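Local coordinates for protein dihydropteroate synthase (Anaplasma phagocytophilum, PDB 6UCZ) that probably catalyses the condensation of 6-hydroxymethyl-7,8-dihydropterin diphosphate with p-aminobenzoate to give 7,8-dihydropteroate, a step of folate biosynthesis, at residues A[190-195]-A[200-205]; A[119-124]-A[144-149]; A[183-188]-A[225-230]; A[234-239]-A[263-268]. All blocks are in the same frame, centred on the assembly; numbering follows the deposited sequence.

Contact 1 of 4, residues A[190-195]-A[200-205]; sequences DTLIAQ and ERIILD. With PMM (pterin-6-yl-methyl-monophosphate), chain C.
Ile202, the first residue of strand 202-205, pushes its long branch outward against Leu192 and Ile193 of the covering helix. The methyl Ile202 CD1 lies 3.8 Å from Leu192 CD1 and also touches Leu192 CB, while its other neighbour is Ile193 CG1 at 3.9 Å. With CG1 anti to the carbonyl carbon (chi1 -62°), the Ile202 branch reaches across Ile193 at about a right angle and puts its tip between the two helix side chains. Leu192 CD1 meets Ile202 lower down as well, 3.9 Å from Ile202 CG1, so this leucine methyl is applied along the branch. Leu192 is buried and packs further on Pro144 and Val197, whereas Ile193 lies at the exposed margin. Next along the strand, Ile203 bonds through its backbone to Ile154 and Ile156 of strand 153-157, and Leu204 bonds to Pro233 and Cys235 on the other flank. At the strand's C-terminal end Asp205 grips the pterin: OD2 accepts both PMM N3, 2.7 Å from Asp205 OD2, and PMM N2, 2.9 Å from the same oxygen, at N-H...O angles of 152° and 142°. Asp205 OD1 is bonded to Gly207 N, a second hold that, with the pterin bonds, restrains the carboxylate's rotation. A helix packed outside a strand whose C-terminal end binds the ligand is as expected in the (beta/alpha)8 TIM barrel, here at the pterin pocket of dihydropteroate synthase.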
loop_
_atom_site.group_PDB
_atom_site.type_symbol
_atom_site.label_atom_id
_atom_site.label_comp_id
_atom_site.label_asym_id
_atom_site.label_seq_id
_atom_site.Cartn_x
_atom_site.Cartn_y
_atom_site.Cartn_z
ATOM N N ASP A 190 -3.312 9.612 15.700
ATOM C CA ASP A 190 -3.362 9.907 17.129
ATOM C C ASP A 190 -3.340 8.632 17.957
ATOM O O ASP A 190 -2.656 8.560 18.984
ATOM C CB ASP A 190 -4.607 10.728 17.467
ATOM C CG ASP A 190 -4.517 12.159 16.980
ATOM O OD1 ASP A 190 -3.389 12.665 16.805
ATOM O OD2 ASP A 190 -5.580 12.780 16.782
ATOM N N THR A 191 -4.089 7.614 17.528
ATOM C CA THR A 191 -4.087 6.346 18.249
ATOM C C THR A 191 -2.685 5.751 18.305
ATOM O O THR A 191 -2.224 5.313 19.367
ATOM C CB THR A 191 -5.072 5.378 17.595
ATOM O OG1 THR A 191 -6.395 5.925 17.680
ATOM C CG2 THR A 191 -5.037 4.021 18.283
ATOM N N LEU A 192 -1.989 5.739 17.169
ATOM C CA LEU A 192 -0.649 5.159 17.112
ATOM C C LEU A 192 0.320 5.889 18.036
ATOM O O LEU A 192 1.067 5.261 18.795
ATOM C CB LEU A 192 -0.134 5.201 15.667
ATOM C CG LEU A 192 -0.823 4.298 14.643
ATOM C CD1 LEU A 192 -0.410 4.676 13.221
ATOM C CD2 LEU A 192 -0.480 2.855 14.933
ATOM N N ILE A 193 0.349 7.222 17.950
ATOM C CA ILE A 193 1.285 8.007 18.753
ATOM C C ILE A 193 0.995 7.835 20.234
ATOM O O ILE A 193 1.917 7.703 21.052
ATOM C CB ILE A 193 1.231 9.488 18.336
ATOM C CG1 ILE A 193 1.698 9.651 16.888
ATOM C CG2 ILE A 193 2.075 10.344 19.268
ATOM C CD1 ILE A 193 1.634 11.087 16.393
ATOM N N ALA A 194 -0.286 7.832 20.608
ATOM C CA ALA A 194 -0.639 7.640 22.012
ATOM C C ALA A 194 -0.189 6.280 22.525
ATOM O O ALA A 194 0.125 6.137 23.711
ATOM C CB ALA A 194 -2.146 7.802 22.207
ATOM N N GLN A 195 -0.130 5.278 21.653
ATOM C CA GLN A 195 0.250 3.930 22.042
ATOM C C GLN A 195 1.733 3.661 21.843
ATOM O O GLN A 195 2.164 2.510 21.961
ATOM C CB GLN A 195 -0.590 2.918 21.265
ATOM C CG GLN A 195 -2.065 2.976 21.633
ATOM C CD GLN A 195 -2.808 1.696 21.320
ATOM O OE1 GLN A 195 -2.325 0.596 21.582
ATOM N NE2 GLN A 195 -3.992 1.838 20.730
ATOM N N GLU A 200 7.523 9.820 13.073
ATOM C CA GLU A 200 8.233 9.680 11.805
ATOM C C GLU A 200 7.986 8.341 11.120
ATOM O O GLU A 200 8.184 8.238 9.907
ATOM C CB GLU A 200 9.738 9.878 12.012
ATOM C CG GLU A 200 10.127 11.282 12.468
ATOM C CD GLU A 200 9.956 11.483 13.959
ATOM O OE1 GLU A 200 10.475 10.650 14.724
ATOM O OE2 GLU A 200 9.292 12.455 14.369
ATOM N N ARG A 201 7.558 7.314 11.848
ATOM C CA ARG A 201 7.389 6.000 11.241
ATOM C C ARG A 201 6.005 5.761 10.642
ATOM O O ARG A 201 5.747 4.651 10.164
ATOM C CB ARG A 201 7.730 4.901 12.248
ATOM C CG ARG A 201 9.218 4.836 12.544
ATOM C CD ARG A 201 9.526 3.960 13.709
ATOM N NE ARG A 201 10.959 3.935 13.996
ATOM C CZ ARG A 201 11.479 3.656 15.188
ATOM N NH1 ARG A 201 10.680 3.382 16.209
ATOM N NH2 ARG A 201 12.799 3.654 15.360
ATOM N N ILE A 202 5.116 6.757 10.645
ATOM C CA ILE A 202 3.738 6.583 10.184
ATOM C C ILE A 202 3.613 7.096 8.754
ATOM O O ILE A 202 4.012 8.228 8.458
ATOM C CB ILE A 202 2.750 7.313 11.106
ATOM C CG1 ILE A 202 2.819 6.738 12.522
ATOM C CG2 ILE A 202 1.335 7.197 10.535
ATOM C CD1 ILE A 202 2.083 7.568 13.562
ATOM N N ILE A 203 2.996 6.291 7.883
ATOM C CA ILE A 203 2.792 6.614 6.473
ATOM C C ILE A 203 1.300 6.555 6.165
ATOM O O ILE A 203 0.608 5.627 6.599
ATOM C CB ILE A 203 3.578 5.634 5.574
ATOM C CG1 ILE A 203 5.070 5.647 5.939
ATOM C CG2 ILE A 203 3.383 5.957 4.114
ATOM C CD1 ILE A 203 5.808 4.358 5.559
ATOM N N LEU A 204 0.801 7.531 5.397
ATOM C CA LEU A 204 -0.633 7.666 5.132
ATOM C C LEU A 204 -0.965 7.295 3.692
ATOM O O LEU A 204 -0.278 7.718 2.761
ATOM C CB LEU A 204 -1.108 9.099 5.396
ATOM C CG LEU A 204 -0.806 9.666 6.786
ATOM C CD1 LEU A 204 -1.364 11.075 6.948
ATOM C CD2 LEU A 204 -1.338 8.734 7.875
ATOM N N ASP A 205 -2.046 6.538 3.511
ATOM C CA ASP A 205 -2.477 6.070 2.191
ATOM C C ASP A 205 -3.978 6.298 2.068
ATOM O O ASP A 205 -4.747 5.822 2.933
ATOM C CB ASP A 205 -2.103 4.591 2.018
ATOM C CG ASP A 205 -2.435 4.031 0.642
ATOM O OD1 ASP A 205 -3.433 4.450 -0.004
ATOM O OD2 ASP A 205 -1.692 3.119 0.211
HETATM N N5 PMM C . -4.516 -1.808 -2.469
HETATM C C6 PMM C . -4.669 -3.132 -2.361
HETATM C C7 PMM C . -4.048 -3.842 -1.350
HETATM N N8 PMM C . -3.276 -3.289 -0.408
HETATM N N1 PMM C . -2.315 -1.400 0.437
HETATM C C2 PMM C . -2.132 -0.086 0.393
HETATM N N2 PMM C . -1.378 0.511 1.323
HETATM N N3 PMM C . -2.697 0.716 -0.561
HETATM C C4 PMM C . -3.521 0.281 -1.573
HETATM O O4 PMM C . -4.013 1.069 -2.380
HETATM C C4A PMM C . -3.753 -1.179 -1.561
HETATM C C8A PMM C . -3.128 -1.964 -0.525
HETATM C C9 PMM C . -5.595 -3.772 -3.365
HETATM O O10 PMM C . -4.964 -3.768 -4.662
HETATM P PA PMM C . -4.409 -5.118 -5.362
HETATM O O1P PMM C . -4.040 -4.679 -6.789
HETATM O O2P PMM C . -5.577 -6.086 -5.482
HETATM O O3P PMM C . -3.258 -5.665 -4.585
#

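Contact 2 of 4, residues A[119-124]-A[144-149]; sequences KTAELA and PAIAAA
Segments 119-124 and 144-149 come nearest at Glu122 and Ile146, whose CA atoms are 6.0 Å apart, a short separation for neighbouring helices. Their helices, 118-127 and 143-148, belong to the outer helical layer of the TIM barrel: the first follows strand 110-115, the second follows strand 131-134, and the contact joins them side by side. From 144-149 Ile146 alone reaches across. It projects from its helix as a knob into a hole on the other, bounded by Ala121 and Glu122 and completed by Ala118 and Leu125, the knobs-into-holes arrangement. Its CG2 branch settles on the helix backbone, 3.8 Å from Glu122 N, and reaches the methyl of Ala121, which points toward Ile146's helix, 4.2 Å from Ile146 CG2 to Ala121 CB. The CD1 methyl takes the outer side, where it lies 3.8 Å from Glu122 CB and meets the chain at right angles. In Glu122, CG anti to N (chi1 175°) and the extension beyond CG carry CB, CG and the carboxylate carbon CD past that methyl, CB and CG forming its apolar flank. Toward the barrel, Ala121 rests on Thr115 of strand 110-115. Lys119, one turn back on the same helix, forms a salt bridge with the carboxylate, while Lys126 NZ makes a long, weak ion pair with Glu122 OE2. Lys119 NZ meets Glu122 OE1 at 3.1 Å, coming from 36° above the carboxylate plane.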
loop_
_atom_site.group_PDB
_atom_site.type_symbol
_atom_site.label_atom_id
_atom_site.label_comp_id
_atom_site.label_asym_id
_atom_site.label_seq_id
_atom_site.Cartn_x
_atom_site.Cartn_y
_atom_site.Cartn_z
ATOM N N LYS A 119 -1.765 -10.036 14.478
ATOM C CA LYS A 119 -0.959 -11.236 14.701
ATOM C C LYS A 119 -0.073 -11.541 13.504
ATOM O O LYS A 119 1.093 -11.919 13.663
ATOM C CB LYS A 119 -1.860 -12.433 14.997
ATOM C CG LYS A 119 -1.108 -13.721 15.345
ATOM C CD LYS A 119 -0.022 -13.523 16.396
ATOM C CE LYS A 119 -0.579 -13.580 17.804
ATOM N NZ LYS A 119 0.471 -14.001 18.779
ATOM N N THR A 120 -0.610 -11.383 12.295
ATOM C CA THR A 120 0.210 -11.599 11.111
ATOM C C THR A 120 1.338 -10.580 11.040
ATOM O O THR A 120 2.485 -10.936 10.748
ATOM C CB THR A 120 -0.664 -11.556 9.860
ATOM O OG1 THR A 120 -1.464 -12.749 9.815
ATOM C CG2 THR A 120 0.191 -11.439 8.592
ATOM N N ALA A 121 1.041 -9.311 11.338
ATOM C CA ALA A 121 2.097 -8.307 11.366
ATOM C C ALA A 121 3.155 -8.666 12.394
ATOM O O ALA A 121 4.354 -8.549 12.124
ATOM C CB ALA A 121 1.516 -6.924 11.656
ATOM N N GLU A 122 2.726 -9.142 13.574
ATOM C CA GLU A 122 3.668 -9.517 14.620
ATOM C C GLU A 122 4.557 -10.676 14.184
ATOM O O GLU A 122 5.769 -10.669 14.432
ATOM C CB GLU A 122 2.900 -9.881 15.896
ATOM C CG GLU A 122 3.753 -10.401 17.022
ATOM C CD GLU A 122 2.926 -10.778 18.225
ATOM O OE1 GLU A 122 1.821 -11.327 18.035
ATOM O OE2 GLU A 122 3.373 -10.515 19.356
ATOM N N LEU A 123 3.971 -11.698 13.553
ATOM C CA LEU A 123 4.776 -12.830 13.111
ATOM C C LEU A 123 5.731 -12.415 12.002
ATOM O O LEU A 123 6.907 -12.803 12.002
ATOM C CB LEU A 123 3.868 -13.969 12.657
ATOM C CG LEU A 123 3.154 -14.695 13.806
ATOM C CD1 LEU A 123 2.210 -15.758 13.278
ATOM C CD2 LEU A 123 4.157 -15.299 14.786
ATOM N N ALA A 124 5.246 -11.598 11.066
ATOM C CA ALA A 124 6.103 -11.123 9.990
ATOM C C ALA A 124 7.226 -10.259 10.541
ATOM O O ALA A 124 8.377 -10.369 10.101
ATOM C CB ALA A 124 5.266 -10.348 8.963
ATOM N N PRO A 144 -1.843 -1.101 16.855
ATOM C CA PRO A 144 -0.915 -0.102 17.423
ATOM C C PRO A 144 0.106 -0.679 18.391
ATOM O O PRO A 144 1.275 -0.272 18.370
ATOM C CB PRO A 144 -1.859 0.889 18.115
ATOM C CG PRO A 144 -3.134 0.776 17.335
ATOM C CD PRO A 144 -3.248 -0.680 17.014
ATOM N N ALA A 145 -0.297 -1.622 19.242
ATOM C CA ALA A 145 0.649 -2.216 20.178
ATOM C C ALA A 145 1.747 -2.967 19.435
ATOM O O ALA A 145 2.923 -2.886 19.805
ATOM C CB ALA A 145 -0.086 -3.144 21.152
ATOM N N ILE A 146 1.384 -3.674 18.360
ATOM C CA ILE A 146 2.372 -4.404 17.566
ATOM C C ILE A 146 3.358 -3.445 16.906
ATOM O O ILE A 146 4.573 -3.664 16.932
ATOM C CB ILE A 146 1.673 -5.285 16.514
ATOM C CG1 ILE A 146 0.955 -6.451 17.186
ATOM C CG2 ILE A 146 2.686 -5.815 15.510
ATOM C CD1 ILE A 146 1.782 -7.107 18.251
ATOM N N ALA A 147 2.851 -2.373 16.288
ATOM C CA ALA A 147 3.750 -1.427 15.632
ATOM C C ALA A 147 4.671 -0.753 16.640
ATOM O O ALA A 147 5.875 -0.603 16.390
ATOM C CB ALA A 147 2.942 -0.380 14.862
ATOM N N ALA A 148 4.128 -0.362 17.797
ATOM C CA ALA A 148 4.938 0.344 18.780
ATOM C C ALA A 148 6.007 -0.560 19.371
ATOM O O ALA A 148 7.163 -0.145 19.503
ATOM C CB ALA A 148 4.052 0.900 19.897
ATOM N N ALA A 149 5.664 -1.818 19.657
ATOM C CA ALA A 149 6.615 -2.729 20.279
ATOM C C ALA A 149 7.618 -3.296 19.289
ATOM O O ALA A 149 8.463 -4.107 19.679
ATOM C CB ALA A 149 5.878 -3.879 20.969
#

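Contact 3 of 4, residues A[183-188]-A[225-230]; sequences EWLCSR and GKLKKL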
loop_
_atom_site.group_PDB
_atom_site.type_symbol
_atom_site.label_atom_id
_atom_site.label_comp_id
_atom_site.label_asym_id
_atom_site.label_seq_id
_atom_site.Cartn_x
_atom_site.Cartn_y
_atom_site.Cartn_z
ATOM N N GLU A 183 -9.502 13.296 8.115
ATOM C CA GLU A 183 -9.907 13.169 9.516
ATOM C C GLU A 183 -9.813 11.720 9.984
ATOM O O GLU A 183 -9.357 11.445 11.103
ATOM C CB GLU A 183 -11.322 13.719 9.703
ATOM N N TRP A 184 -10.228 10.779 9.136
ATOM C CA TRP A 184 -10.154 9.361 9.480
ATOM C C TRP A 184 -8.708 8.940 9.751
ATOM O O TRP A 184 -8.407 8.299 10.773
ATOM C CB TRP A 184 -10.771 8.570 8.323
ATOM C CG TRP A 184 -11.015 7.067 8.432
ATOM C CD1 TRP A 184 -12.207 6.451 8.681
ATOM C CD2 TRP A 184 -10.070 6.015 8.173
ATOM N NE1 TRP A 184 -12.059 5.085 8.621
ATOM C CE2 TRP A 184 -10.757 4.793 8.315
ATOM C CE3 TRP A 184 -8.706 5.989 7.861
ATOM C CZ2 TRP A 184 -10.125 3.560 8.165
ATOM C CZ3 TRP A 184 -8.082 4.765 7.706
ATOM C CH2 TRP A 184 -8.790 3.567 7.846
ATOM N N LEU A 185 -7.793 9.329 8.855
ATOM C CA LEU A 185 -6.375 9.029 9.026
ATOM C C LEU A 185 -5.795 9.716 10.254
ATOM O O LEU A 185 -5.005 9.114 10.996
ATOM C CB LEU A 185 -5.609 9.439 7.766
ATOM C CG LEU A 185 -5.885 8.528 6.576
ATOM C CD1 LEU A 185 -5.351 9.154 5.305
ATOM C CD2 LEU A 185 -5.233 7.169 6.812
ATOM N N CYS A 186 -6.171 10.978 10.488
ATOM C CA CYS A 186 -5.607 11.709 11.619
ATOM C C CYS A 186 -6.019 11.093 12.946
ATOM O O CYS A 186 -5.235 11.095 13.902
ATOM C CB CYS A 186 -6.023 13.178 11.562
ATOM S SG CYS A 186 -5.112 14.147 10.335
ATOM N N SER A 187 -7.244 10.573 13.031
ATOM C CA SER A 187 -7.670 9.871 14.240
ATOM C C SER A 187 -6.796 8.648 14.506
ATOM O O SER A 187 -6.492 8.328 15.664
ATOM C CB SER A 187 -9.143 9.480 14.117
ATOM O OG SER A 187 -9.457 8.395 14.965
ATOM N N ARG A 188 -6.408 7.940 13.440
ATOM C CA ARG A 188 -5.576 6.750 13.578
ATOM C C ARG A 188 -4.126 7.107 13.888
ATOM O O ARG A 188 -3.453 6.384 14.632
ATOM C CB ARG A 188 -5.697 5.898 12.323
ATOM C CG ARG A 188 -6.936 5.019 12.385
ATOM C CD ARG A 188 -7.704 5.037 11.091
ATOM N NE ARG A 188 -8.852 4.141 11.146
ATOM C CZ ARG A 188 -10.095 4.534 11.415
ATOM N NH1 ARG A 188 -10.355 5.816 11.643
ATOM N NH2 ARG A 188 -11.076 3.645 11.443
ATOM N N GLY A 225 -1.411 16.370 -2.989
ATOM C CA GLY A 225 -0.643 17.351 -2.236
ATOM C C GLY A 225 -1.323 17.812 -0.959
ATOM O O GLY A 225 -0.647 18.177 0.007
ATOM N N LYS A 226 -2.662 17.850 -0.946
ATOM C CA LYS A 226 -3.370 18.222 0.276
ATOM C C LYS A 226 -3.168 17.187 1.381
ATOM O O LYS A 226 -3.059 17.543 2.559
ATOM C CB LYS A 226 -4.856 18.435 -0.003
ATOM C CG LYS A 226 -5.601 18.990 1.206
ATOM C CD LYS A 226 -7.051 19.325 0.896
ATOM C CE LYS A 226 -7.811 19.703 2.163
ATOM N NZ LYS A 226 -9.160 20.254 1.852
ATOM N N LEU A 227 -3.117 15.905 1.031
ATOM C CA LEU A 227 -2.765 14.903 2.032
ATOM C C LEU A 227 -1.300 15.037 2.445
ATOM O O LEU A 227 -0.960 14.870 3.622
ATOM C CB LEU A 227 -3.044 13.504 1.488
ATOM C CG LEU A 227 -2.847 12.335 2.456
ATOM C CD1 LEU A 227 -3.690 12.492 3.719
ATOM C CD2 LEU A 227 -3.162 11.033 1.742
ATOM N N LYS A 228 -0.421 15.336 1.483
ATOM C CA LYS A 228 0.997 15.514 1.779
ATOM C C LYS A 228 1.235 16.680 2.732
ATOM O O LYS A 228 2.193 16.655 3.512
ATOM C CB LYS A 228 1.770 15.753 0.482
ATOM C CG LYS A 228 1.975 14.519 -0.378
ATOM C CD LYS A 228 3.194 13.760 0.076
ATOM C CE LYS A 228 4.421 14.658 0.075
ATOM N NZ LYS A 228 5.556 13.955 0.701
ATOM N N LYS A 229 0.380 17.711 2.683
ATOM C CA LYS A 229 0.551 18.890 3.526
ATOM C C LYS A 229 0.395 18.576 5.004
ATOM O O LYS A 229 0.689 19.436 5.839
ATOM C CB LYS A 229 -0.439 19.987 3.129
ATOM N N LEU A 230 -0.063 17.372 5.346
ATOM C CA LEU A 230 -0.145 16.970 6.743
ATOM C C LEU A 230 1.235 16.758 7.353
ATOM O O LEU A 230 1.359 16.747 8.584
ATOM C CB LEU A 230 -0.979 15.698 6.859
ATOM C CG LEU A 230 -2.487 15.880 6.713
ATOM C CD1 LEU A 230 -3.194 14.548 6.847
ATOM C CD2 LEU A 230 -2.991 16.853 7.756
#
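Two apolar pairs bridge the segments: Leu185 with Leu227, and Cys186 with Leu230. The leucines meet methyl to methyl, Leu185 CD1 lying 4.1 Å from Leu227 CD1, with their side chains crossing at about a right angle. Leu227 gets there by swinging CG anti to its own N (chi1 -175°), since the root of its side chain does not aim at the other helix. The next residue, Cys186, sets its thiol against Leu230, three residues after Leu227, with 4.0 Å between Cys186 SG and Leu230 CD1. Both are van der Waals contacts, and no hydrogen bond crosses between the segments. Leu204 touches Leu185, Leu227 and Leu230 from the strand beneath, and Ile182, one turn earlier on helix 174-194, packs on Leu227 and Leu230. In the TIM barrel this is the helical layer outside strand 202-205, where helix 174-194, arriving before that strand, lies beside helix 224-228, which comes after it. Leu185 also packs on Ile156 and points CD2 at the edge of the Trp184 indole. The guanidinium of Arg188 lies face to face with that indole, CZ 3.2 Å above its plane and displaced toward the rim. Arg188 NH1 bonds to Trp184 O at 3.3 Å, from 38° above the carbonyl plane, and Arg188 NE to Gly137 O. Around the second helix, Lys228 forms a salt bridge with Asp271, and Lys226 NZ is bonded to Asn179 OD1 of helix 174-194.

Contact 4 of 4, residues A[234-239]-A[263-268]; sequences VCVGHS and TFLAQQ. With PMM (pterin-6-yl-methyl-monophosphate), chain C.
A single methyl, Leu265 CD1, carries the apolar part of this contact, meeting Val236 and His238 from the helix side. It lies 3.7 Å from Val236 CG1, the two side chains crossing at about a right angle, and this corner is closed further by Leu208, Val270 and Leu273. The second interaction is a CH-pi contact: Leu265 CD1 stands 3.8 Å from the centroid of the His238 imidazole and only 13° off the ring normal, squarely over one face. All five ring atoms lie within 4.2 Å of Leu265 CD1, ND1 the nearest at 3.7 Å. His238 takes the chi1 of 60°, with CG between the backbone N and the carbonyl carbon, which turns the ring toward the helix and sets Val236 O at its edge, in plane. Polar bonds hold that orientation, for His238 NE2 is hydrogen-bonded to Ser262 OG and more weakly to Thr258 O. The strand itself is fixed to strand 272-275 by backbone bonds of Val236 to Phe272 and Arg274. On the ligand side, Gly237 leaves its backbone close against the pterin, with Gly237 CA 3.4 Å and Gly237 O 3.3 Å from PMM O4. Gly237 O is also hydrogen-bonded to Lys241 NZ, a group that bonds PMM too. Strand 235-236, helix 255-267 and strand 272-275 form a right-handed beta-alpha-beta unit of the TIM barrel, with the helix packed outside and the pterin pocket at the strand's C-terminal end.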
loop_
_atom_site.group_PDB
_atom_site.type_symbol
_atom_site.label_atom_id
_atom_site.label_comp_id
_atom_site.label_asym_id
_atom_site.label_seq_id
_atom_site.Cartn_x
_atom_site.Cartn_y
_atom_site.Cartn_z
ATOM N N VAL A 234 3.483 9.767 2.319
ATOM C CA VAL A 234 2.263 9.278 1.693
ATOM C C VAL A 234 2.588 8.085 0.808
ATOM O O VAL A 234 3.609 8.072 0.113
ATOM C CB VAL A 234 1.584 10.408 0.889
ATOM C CG1 VAL A 234 0.494 9.859 -0.011
ATOM C CG2 VAL A 234 1.022 11.453 1.851
ATOM N N CYS A 235 1.727 7.074 0.857
ATOM C CA CYS A 235 1.753 5.943 -0.057
ATOM C C CYS A 235 0.501 5.973 -0.929
ATOM O O CYS A 235 -0.606 6.213 -0.431
ATOM C CB CYS A 235 1.818 4.617 0.711
ATOM S SG CYS A 235 1.749 3.130 -0.310
ATOM N N VAL A 236 0.660 5.720 -2.226
ATOM C CA VAL A 236 -0.490 5.647 -3.119
ATOM C C VAL A 236 -0.474 4.311 -3.851
ATOM O O VAL A 236 0.544 3.931 -4.442
ATOM C CB VAL A 236 -0.515 6.814 -4.123
ATOM C CG1 VAL A 236 -1.620 6.596 -5.162
ATOM C CG2 VAL A 236 -0.704 8.123 -3.379
ATOM N N GLY A 237 -1.614 3.614 -3.833
ATOM C CA GLY A 237 -1.769 2.364 -4.557
ATOM C C GLY A 237 -2.784 2.469 -5.678
ATOM O O GLY A 237 -3.963 2.121 -5.521
ATOM N N HIS A 238 -2.330 2.981 -6.823
ATOM C CA HIS A 238 -3.180 3.198 -7.987
ATOM C C HIS A 238 -3.083 2.077 -9.010
ATOM O O HIS A 238 -3.886 2.046 -9.946
ATOM C CB HIS A 238 -2.797 4.524 -8.665
ATOM C CG HIS A 238 -1.368 4.568 -9.128
ATOM N ND1 HIS A 238 -0.300 4.384 -8.272
ATOM C CD2 HIS A 238 -0.832 4.772 -10.356
ATOM C CE1 HIS A 238 0.830 4.466 -8.952
ATOM N NE2 HIS A 238 0.536 4.708 -10.219
ATOM N N SER A 239 -2.125 1.165 -8.846
ATOM C CA SER A 239 -1.716 0.275 -9.926
ATOM C C SER A 239 -2.837 -0.659 -10.361
ATOM O O SER A 239 -3.342 -1.444 -9.561
ATOM C CB SER A 239 -0.489 -0.522 -9.486
ATOM O OG SER A 239 -0.025 -1.325 -10.543
ATOM N N THR A 263 4.132 8.861 -12.942
ATOM C CA THR A 263 4.984 10.024 -13.186
ATOM C C THR A 263 4.442 11.254 -12.476
ATOM O O THR A 263 5.191 11.978 -11.808
ATOM C CB THR A 263 5.101 10.304 -14.685
ATOM O OG1 THR A 263 5.604 9.149 -15.363
ATOM C CG2 THR A 263 6.056 11.471 -14.920
ATOM N N PHE A 264 3.131 11.493 -12.592
ATOM C CA PHE A 264 2.510 12.638 -11.930
ATOM C C PHE A 264 2.656 12.539 -10.413
ATOM O O PHE A 264 3.000 13.518 -9.738
ATOM C CB PHE A 264 1.031 12.712 -12.301
ATOM C CG PHE A 264 0.240 13.658 -11.445
ATOM C CD1 PHE A 264 0.157 15.006 -11.793
ATOM C CD2 PHE A 264 -0.420 13.216 -10.307
ATOM C CE1 PHE A 264 -0.568 15.900 -11.011
ATOM C CE2 PHE A 264 -1.152 14.105 -9.517
ATOM C CZ PHE A 264 -1.223 15.442 -9.868
ATOM N N LEU A 265 2.351 11.370 -9.858
ATOM C CA LEU A 265 2.445 11.191 -8.411
ATOM C C LEU A 265 3.878 11.398 -7.923
ATOM O O LEU A 265 4.106 12.036 -6.890
ATOM C CB LEU A 265 1.944 9.802 -8.031
ATOM C CG LEU A 265 0.465 9.527 -8.281
ATOM C CD1 LEU A 265 0.188 8.064 -7.982
ATOM C CD2 LEU A 265 -0.402 10.438 -7.418
ATOM N N ALA A 266 4.860 10.891 -8.671
ATOM C CA ALA A 266 6.254 11.132 -8.298
ATOM C C ALA A 266 6.579 12.624 -8.317
ATOM O O ALA A 266 7.279 13.124 -7.428
ATOM C CB ALA A 266 7.193 10.356 -9.232
ATOM N N GLN A 267 6.036 13.365 -9.296
ATOM C CA GLN A 267 6.257 14.806 -9.339
ATOM C C GLN A 267 5.667 15.527 -8.131
ATOM O O GLN A 267 6.185 16.576 -7.729
ATOM C CB GLN A 267 5.680 15.380 -10.631
ATOM C CG GLN A 267 6.440 14.944 -11.850
ATOM C CD GLN A 267 5.906 15.572 -13.111
ATOM O OE1 GLN A 267 4.967 15.069 -13.735
ATOM N NE2 GLN A 267 6.499 16.689 -13.493
ATOM N N GLN A 268 4.578 15.003 -7.554
ATOM C CA GLN A 268 3.978 15.528 -6.334
ATOM C C GLN A 268 4.718 15.086 -5.068
ATOM O O GLN A 268 4.204 15.306 -3.962
ATOM C CB GLN A 268 2.514 15.089 -6.242
ATOM C CG GLN A 268 1.693 15.363 -7.493
ATOM C CD GLN A 268 1.667 16.817 -7.883
ATOM O OE1 GLN A 268 1.427 17.694 -7.052
ATOM N NE2 GLN A 268 1.914 17.087 -9.158
HETATM N N5 PMM C . -4.516 -1.808 -2.469
HETATM C C6 PMM C . -4.669 -3.132 -2.361
HETATM C C7 PMM C . -4.048 -3.842 -1.350
HETATM N N8 PMM C . -3.276 -3.289 -0.408
HETATM N N1 PMM C . -2.315 -1.400 0.437
HETATM C C2 PMM C . -2.132 -0.086 0.393
HETATM N N2 PMM C . -1.378 0.511 1.323
HETATM N N3 PMM C . -2.697 0.716 -0.561
HETATM C C4 PMM C . -3.521 0.281 -1.573
HETATM O O4 PMM C . -4.013 1.069 -2.380
HETATM C C4A PMM C . -3.753 -1.179 -1.561
HETATM C C8A PMM C . -3.128 -1.964 -0.525
HETATM C C9 PMM C . -5.595 -3.772 -3.365
HETATM O O10 PMM C . -4.964 -3.768 -4.662
HETATM P PA PMM C . -4.409 -5.118 -5.362
HETATM O O1P PMM C . -4.040 -4.679 -6.789
HETATM O O2P PMM C . -5.577 -6.086 -5.482
HETATM O O3P PMM C . -3.258 -5.665 -4.585
#

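In the fold
Contacts 1 and 4 are the buried ones, each pairing a barrel strand with a helix outside it and each reaching PMM, though differently: contact 1 through a carboxylate, contact 4 through a glycine backbone. Their strands are neighbours in the barrel. Contacts 2 and 3 join helix to helix, are only partly buried and leave the ligand alone, relying on methyls, a thiol and aliphatic stems. Helix 174-194 serves contacts 1 and 3, and contact 2 touches contact 1 through Gln195 and Pro144. Contacts 2 and 4 stand on opposite sides of the chain's centre, about 27 Å apart between centres.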